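Local coordinates for N-acetyl-beta-D glucosaminidase (Rhizomucor miehei CAU432, PDB 4ZM6), which probably hydrolyses beta-N-acetylglucosaminides as a family 3 glycoside hydrolase and, through an acetyl-CoA-binding GCN5-related region, probably acetylates glucosamine, at residues Asp633-Leu636 against Glu637-Glu641; Asp154-Leu157 against Val158-Met161; Pro212-Lys215 against Ala216-Gly220. One frame throughout, in Å; residues are numbered along the deposited sequence.

The three contacts are short pieces, about two turns each, of three helices, the second with its N-cap and the third running into loop; they meet where the glycoside hydrolase and acetyltransferase parts of the chain adjoin. Contact 1 (633-641) belongs to the acetyltransferase; contacts 2 (154-161) and 3 (212-220) belong to the hydrolase. Their centres lie 11 to 13 Å apart. E637 OE2 of contact 1 comes 3.2 Å from R160 CD of contact 2, and E641 OE2 lies 3.0 Å from K215 CE of contact 3. Within the hydrolase, V158 packs on P212, and E156 lies alongside K215. Contact 1 lies nearest the cofactor, about 8 Å from the D633 side chain to bound acetyl-CoA; from the R160 side chain it is about 13 Å.

Contact 1. Residues Asp633-Leu636 against Glu637-Glu641; sequences DAAL and EHFRE
L636 and E637 carry this contact through partners one turn away, F639 and R640 for the leucine and D633 for the glutamate. The segment lies on helix 627-642, the crossover helix of the beta-alpha-beta unit between strands 608-618 and 646-649 in the GNAT fold. Leucine suits a buried flank: L636 CD2 meets F639 CD2 at 4.0 Å, the branched chain slanting past the ring. A635 O lies over one face of the F639 ring, 3.2 Å from F639 CD2, while the small A635 makes the helix slim enough to pack on T600 of strand 594-605. E637 lies with CG anti to its carbonyl carbon (chi1 -77°), and from there the extended chain runs back beside D633, bringing E637 OE2 3.4 Å from D633 CB. The two carboxylates, 4.2 Å apart between D633 OD2 and E637 OE2, are like charges, but each has hydroxyl partners: S107 and T109 for the aspartate, S108 for the glutamate. These residues stand at the start of helix 108-125, whose N-terminal end would probably favour the negative charge. L636 O is already bound by R640 N (2.8 Å); the R640 guanidinium, paired through NE with E167, merely lies over it, L636 O standing 3.9 Å above the centre of that plane.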
loop_
_atom_site.group_PDB
_atom_site.type_symbol
_atom_site.label_atom_id
_atom_site.label_comp_id
_atom_site.label_asym_id
_atom_site.label_seq_id
_atom_site.Cartn_x
_atom_site.Cartn_y
_atom_site.Cartn_z
ATOM N N ASP A 633 -9.609 14.472 -6.528
ATOM C CA ASP A 633 -9.066 14.253 -5.194
ATOM C C ASP A 633 -7.971 13.184 -5.186
ATOM O O ASP A 633 -6.944 13.345 -4.525
ATOM C CB ASP A 633 -10.193 13.888 -4.225
ATOM C CG ASP A 633 -11.071 15.079 -3.883
ATOM O OD1 ASP A 633 -11.224 15.985 -4.733
ATOM O OD2 ASP A 633 -11.599 15.121 -2.757
ATOM N N ALA A 634 -8.187 12.101 -5.927
ATOM C CA ALA A 634 -7.165 11.063 -6.095
ATOM C C ALA A 634 -5.877 11.669 -6.637
ATOM O O ALA A 634 -4.785 11.306 -6.211
ATOM C CB ALA A 634 -7.663 9.963 -7.023
ATOM N N ALA A 635 -6.015 12.615 -7.560
ATOM C CA ALA A 635 -4.864 13.310 -8.117
ATOM C C ALA A 635 -4.117 14.142 -7.072
ATOM O O ALA A 635 -2.897 14.029 -6.954
ATOM C CB ALA A 635 -5.287 14.185 -9.290
ATOM N N LEU A 636 -4.837 14.968 -6.314
ATOM C CA LEU A 636 -4.185 15.837 -5.326
ATOM C C LEU A 636 -3.688 15.055 -4.125
ATOM O O LEU A 636 -2.687 15.429 -3.520
ATOM C CB LEU A 636 -5.107 16.960 -4.858
ATOM C CG LEU A 636 -5.794 17.831 -5.916
ATOM C CD1 LEU A 636 -6.047 19.219 -5.336
ATOM C CD2 LEU A 636 -4.999 17.939 -7.213
ATOM N N GLU A 637 -4.386 13.978 -3.778
ATOM C CA GLU A 637 -3.943 13.108 -2.687
ATOM C C GLU A 637 -2.603 12.470 -3.029
ATOM O O GLU A 637 -1.727 12.379 -2.172
ATOM C CB GLU A 637 -4.986 12.026 -2.377
ATOM C CG GLU A 637 -6.182 12.542 -1.589
ATOM C CD GLU A 637 -7.453 11.749 -1.838
ATOM O OE1 GLU A 637 -7.367 10.531 -2.124
ATOM O OE2 GLU A 637 -8.547 12.355 -1.735
ATOM N N HIS A 638 -2.447 12.040 -4.280
ATOM C CA HIS A 638 -1.176 11.487 -4.738
ATOM C C HIS A 638 -0.064 12.533 -4.680
ATOM O O HIS A 638 0.980 12.288 -4.083
ATOM C CB HIS A 638 -1.283 10.924 -6.156
ATOM C CG HIS A 638 0.042 10.563 -6.746
ATOM N ND1 HIS A 638 0.518 11.122 -7.912
ATOM C CD2 HIS A 638 1.019 9.740 -6.295
ATOM C CE1 HIS A 638 1.722 10.639 -8.167
ATOM N NE2 HIS A 638 2.050 9.802 -7.199
ATOM N N PHE A 639 -0.297 13.692 -5.293
ATOM C CA PHE A 639 0.666 14.784 -5.252
ATOM C C PHE A 639 1.048 15.102 -3.818
ATOM O O PHE A 639 2.225 15.262 -3.498
ATOM C CB PHE A 639 0.085 16.055 -5.868
ATOM C CG PHE A 639 -0.155 15.982 -7.351
ATOM C CD1 PHE A 639 0.743 15.348 -8.202
ATOM C CD2 PHE A 639 -1.267 16.605 -7.904
ATOM C CE1 PHE A 639 0.509 15.300 -9.565
ATOM C CE2 PHE A 639 -1.498 16.567 -9.268
ATOM C CZ PHE A 639 -0.612 15.910 -10.098
ATOM N N ARG A 640 0.036 15.194 -2.964
ATOM C CA ARG A 640 0.218 15.545 -1.563
ATOM C C ARG A 640 1.190 14.595 -0.865
ATOM O O ARG A 640 2.103 15.041 -0.174
ATOM C CB ARG A 640 -1.142 15.544 -0.857
ATOM C CG ARG A 640 -1.123 15.999 0.590
ATOM C CD ARG A 640 -2.530 16.079 1.156
ATOM N NE ARG A 640 -3.390 17.006 0.407
ATOM C CZ ARG A 640 -4.519 16.688 -0.233
ATOM N NH1 ARG A 640 -4.986 15.443 -0.253
ATOM N NH2 ARG A 640 -5.198 17.637 -0.862
ATOM N N GLU A 641 0.991 13.292 -1.055
ATOM C CA GLU A 641 1.866 12.269 -0.469
ATOM C C GLU A 641 3.276 12.339 -1.034
ATOM O O GLU A 641 4.246 12.097 -0.316
ATOM C CB GLU A 641 1.305 10.865 -0.714
ATOM C CG GLU A 641 0.022 10.556 0.042
ATOM C CD GLU A 641 -0.679 9.316 -0.488
ATOM O OE1 GLU A 641 -1.326 9.398 -1.559
ATOM O OE2 GLU A 641 -0.583 8.254 0.166
#

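Contact 2. Residues Asp154-Leu157 against Val158-Met161; sequences DPEL and VARM
L157 and R160 meet side chain to side chain in this first part of helix 155-171. The contact is apolar against flat: L157 CD1 sits over one face of the R160 guanidinium, 3.1 Å above its plane and displaced toward the rim, with R160 CZ 3.4 Å from L157 CD1. R160 folds into this place through a bend at chi3 (-47°), which swings the planar end back over the leucine. The same methyl serves a second apolar partner, L157 CD1 lying 3.6 Å from M161 CG. A flexible methionine suits that spot: its chain, bent at chi2 and chi3, passes along the leucine, and M161 also touches Y151.

Within these two segments the hydrogen bonds belong to the backbone and the cap. V158, A159, R160 and M161 each donate an N-H to the carbonyl four residues earlier, R160 N to E156 O at 2.9 Å being nearly straight (172°). D154 OD1 accepts from E156 N at 3.1 Å, met from above the carboxylate plane. P155 fits the first helical position because no N-H is needed there, and its ring lies against V211. D154 is thus an aspartate N-cap, followed by proline at N1, here opening a helix of the family 3 hydrolase N-terminal, TIM-barrel-type domain.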
loop_
_atom_site.group_PDB
_atom_site.type_symbol
_atom_site.label_atom_id
_atom_site.label_comp_id
_atom_site.label_asym_id
_atom_site.label_seq_id
_atom_site.Cartn_x
_atom_site.Cartn_y
_atom_site.Cartn_z
ATOM N N ASP A 154 -12.657 3.960 8.930
ATOM C CA ASP A 154 -11.585 3.453 8.082
ATOM C C ASP A 154 -10.298 4.271 8.273
ATOM O O ASP A 154 -10.285 5.467 7.979
ATOM C CB ASP A 154 -12.041 3.525 6.621
ATOM C CG ASP A 154 -11.023 2.968 5.647
ATOM O OD1 ASP A 154 -10.000 2.407 6.080
ATOM O OD2 ASP A 154 -11.259 3.098 4.432
ATOM N N PRO A 155 -9.205 3.627 8.742
ATOM C CA PRO A 155 -7.958 4.368 8.981
ATOM C C PRO A 155 -7.376 5.020 7.733
ATOM O O PRO A 155 -6.649 6.005 7.839
ATOM C CB PRO A 155 -6.997 3.295 9.505
ATOM C CG PRO A 155 -7.868 2.194 9.995
ATOM C CD PRO A 155 -9.063 2.203 9.091
ATOM N N GLU A 156 -7.689 4.471 6.563
ATOM C CA GLU A 156 -7.233 5.055 5.308
ATOM C C GLU A 156 -7.970 6.364 5.013
ATOM O O GLU A 156 -7.357 7.348 4.594
ATOM C CB GLU A 156 -7.407 4.061 4.158
ATOM C CG GLU A 156 -6.373 4.228 3.059
ATOM C CD GLU A 156 -4.952 4.178 3.591
ATOM O OE1 GLU A 156 -4.634 3.229 4.347
ATOM O OE2 GLU A 156 -4.163 5.097 3.266
ATOM N N LEU A 157 -9.278 6.377 5.248
ATOM C CA LEU A 157 -10.066 7.599 5.120
ATOM C C LEU A 157 -9.586 8.674 6.100
ATOM O O LEU A 157 -9.546 9.851 5.759
ATOM C CB LEU A 157 -11.552 7.307 5.342
ATOM C CG LEU A 157 -12.540 8.480 5.399
ATOM C CD1 LEU A 157 -12.385 9.444 4.236
ATOM C CD2 LEU A 157 -13.967 7.953 5.437
ATOM N N VAL A 158 -9.207 8.266 7.308
ATOM C CA VAL A 158 -8.707 9.204 8.305
ATOM C C VAL A 158 -7.366 9.795 7.858
ATOM O O VAL A 158 -7.101 10.972 8.071
ATOM C CB VAL A 158 -8.590 8.537 9.695
ATOM C CG1 VAL A 158 -7.892 9.453 10.694
ATOM C CG2 VAL A 158 -9.969 8.152 10.217
ATOM N N ALA A 159 -6.529 8.980 7.227
ATOM C CA ALA A 159 -5.243 9.443 6.710
ATOM C C ALA A 159 -5.445 10.440 5.585
ATOM O O ALA A 159 -4.877 11.536 5.593
ATOM C CB ALA A 159 -4.429 8.263 6.207
ATOM N N ARG A 160 -6.259 10.031 4.618
ATOM C CA ARG A 160 -6.587 10.835 3.447
ATOM C C ARG A 160 -7.017 12.243 3.856
ATOM O O ARG A 160 -6.473 13.233 3.360
ATOM C CB ARG A 160 -7.710 10.153 2.663
ATOM C CG ARG A 160 -7.854 10.605 1.222
ATOM C CD ARG A 160 -9.296 10.477 0.746
ATOM N NE ARG A 160 -9.882 9.185 1.087
ATOM C CZ ARG A 160 -11.190 8.932 1.134
ATOM N NH1 ARG A 160 -12.089 9.881 0.862
ATOM N NH2 ARG A 160 -11.606 7.716 1.470
ATOM N N MET A 161 -7.977 12.314 4.779
ATOM C CA MET A 161 -8.546 13.587 5.219
ATOM C C MET A 161 -7.583 14.325 6.147
ATOM O O MET A 161 -7.490 15.551 6.103
ATOM C CB MET A 161 -9.877 13.370 5.938
ATOM C CG MET A 161 -10.956 12.630 5.150
ATOM S SD MET A 161 -11.535 13.340 3.592
ATOM C CE MET A 161 -11.724 15.027 4.087
#

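Contact 3. Residues Pro212-Lys215 against Ala216-Gly220; sequences PFKK and ALEAG
P212 O accepts from A216 N at 3.1 Å, the first of three i to i+4 bonds along the end of helix 211-217. Proline is tolerated at 212, in the first turn, because its missing N-H needs no earlier carbonyl, and its ring turns off toward V137 and P155. F213 comes next: F213 O receives L217 N almost straight (173°) at 3.0 Å, and L217 CG lies 3.2 Å from F213 O. The phenyl ring itself leaves the turn to make an edge-to-face pair with F181, while A216, small enough to let the helix lie close, packs beside it on I178.

K214 is an exposed member. K214 O takes E218 N at 3.0 Å, and the lysine side chain, with CG anti to the backbone N (chi1 -171°), runs out extended and slants across E218. The methylene K214 CE, 3.2 Å from E218 OE1, makes the approach; K214 NZ is 4.3 Å from E218 OE1. Last in the segment, K215 bends at chi2 and chi4 and spreads its aliphatic length over A159 and L163 of helix 155-171. The K214-E218 spacing, beyond a salt bridge, suggests at most a mild electrostatic attraction between two exposed side chains, whereas the backbone bonds supply the directional hold as the helix gives way to loop.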
loop_
_atom_site.group_PDB
_atom_site.type_symbol
_atom_site.label_atom_id
_atom_site.label_comp_id
_atom_site.label_asym_id
_atom_site.label_seq_id
_atom_site.Cartn_x
_atom_site.Cartn_y
_atom_site.Cartn_z
ATOM N N PRO A 212 -3.064 6.264 10.171
ATOM C CA PRO A 212 -3.082 7.688 9.796
ATOM C C PRO A 212 -1.867 8.487 10.296
ATOM O O PRO A 212 -1.415 9.407 9.603
ATOM C CB PRO A 212 -4.390 8.206 10.417
ATOM C CG PRO A 212 -4.724 7.238 11.493
ATOM C CD PRO A 212 -4.209 5.910 11.032
ATOM N N PHE A 213 -1.347 8.138 11.476
ATOM C CA PHE A 213 -0.140 8.782 12.011
ATOM C C PHE A 213 1.079 8.481 11.145
ATOM O O PHE A 213 1.867 9.373 10.835
ATOM C CB PHE A 213 0.134 8.343 13.454
ATOM C CG PHE A 213 -0.838 8.903 14.455
ATOM C CD1 PHE A 213 -0.671 10.180 14.961
ATOM C CD2 PHE A 213 -1.920 8.153 14.889
ATOM C CE1 PHE A 213 -1.565 10.701 15.879
ATOM C CE2 PHE A 213 -2.818 8.665 15.805
ATOM C CZ PHE A 213 -2.639 9.942 16.302
ATOM N N LYS A 214 1.224 7.220 10.755
ATOM C CA LYS A 214 2.330 6.811 9.901
ATOM C C LYS A 214 2.291 7.576 8.588
ATOM O O LYS A 214 3.313 8.085 8.131
ATOM C CB LYS A 214 2.284 5.307 9.616
ATOM C CG LYS A 214 3.532 4.794 8.915
ATOM C CD LYS A 214 3.277 3.520 8.125
ATOM C CE LYS A 214 4.541 3.063 7.412
ATOM N NZ LYS A 214 4.554 1.590 7.201
ATOM N N LYS A 215 1.109 7.655 7.991
ATOM C CA LYS A 215 0.953 8.297 6.696
ATOM C C LYS A 215 1.273 9.791 6.760
ATOM O O LYS A 215 1.866 10.338 5.833
ATOM C CB LYS A 215 -0.454 8.053 6.148
ATOM C CG LYS A 215 -0.654 8.529 4.715
ATOM C CD LYS A 215 -1.556 7.589 3.918
ATOM C CE LYS A 215 -2.177 8.275 2.706
ATOM N NZ LYS A 215 -3.433 9.020 3.015
ATOM N N ALA A 216 0.905 10.440 7.860
ATOM C CA ALA A 216 1.194 11.859 8.048
ATOM C C ALA A 216 2.693 12.093 8.191
ATOM O O ALA A 216 3.259 12.952 7.511
ATOM C CB ALA A 216 0.453 12.391 9.264
ATOM N N LEU A 217 3.335 11.319 9.060
ATOM C CA LEU A 217 4.781 11.434 9.275
ATOM C C LEU A 217 5.586 11.219 7.990
ATOM O O LEU A 217 6.613 11.861 7.787
ATOM C CB LEU A 217 5.252 10.442 10.342
ATOM C CG LEU A 217 4.679 10.598 11.759
ATOM C CD1 LEU A 217 5.355 9.624 12.717
ATOM C CD2 LEU A 217 4.809 12.030 12.256
ATOM N N GLU A 218 5.109 10.325 7.126
ATOM C CA GLU A 218 5.783 10.021 5.862
ATOM C C GLU A 218 5.433 10.972 4.708
ATOM O O GLU A 218 5.987 10.838 3.619
ATOM C CB GLU A 218 5.466 8.588 5.432
ATOM C CG GLU A 218 6.132 7.521 6.284
ATOM C CD GLU A 218 5.875 6.119 5.763
ATOM O OE1 GLU A 218 6.589 5.183 6.185
ATOM O OE2 GLU A 218 4.957 5.955 4.931
ATOM N N ALA A 219 4.525 11.917 4.924
ATOM C CA ALA A 219 4.122 12.838 3.859
ATOM C C ALA A 219 5.313 13.629 3.311
ATOM O O ALA A 219 6.283 13.892 4.026
ATOM C CB ALA A 219 3.041 13.786 4.358
ATOM N N GLY A 220 5.210 14.020 2.045
ATOM C CA GLY A 220 6.351 14.530 1.283
ATOM C C GLY A 220 6.818 15.948 1.559
ATOM O O GLY A 220 8.007 16.238 1.416
#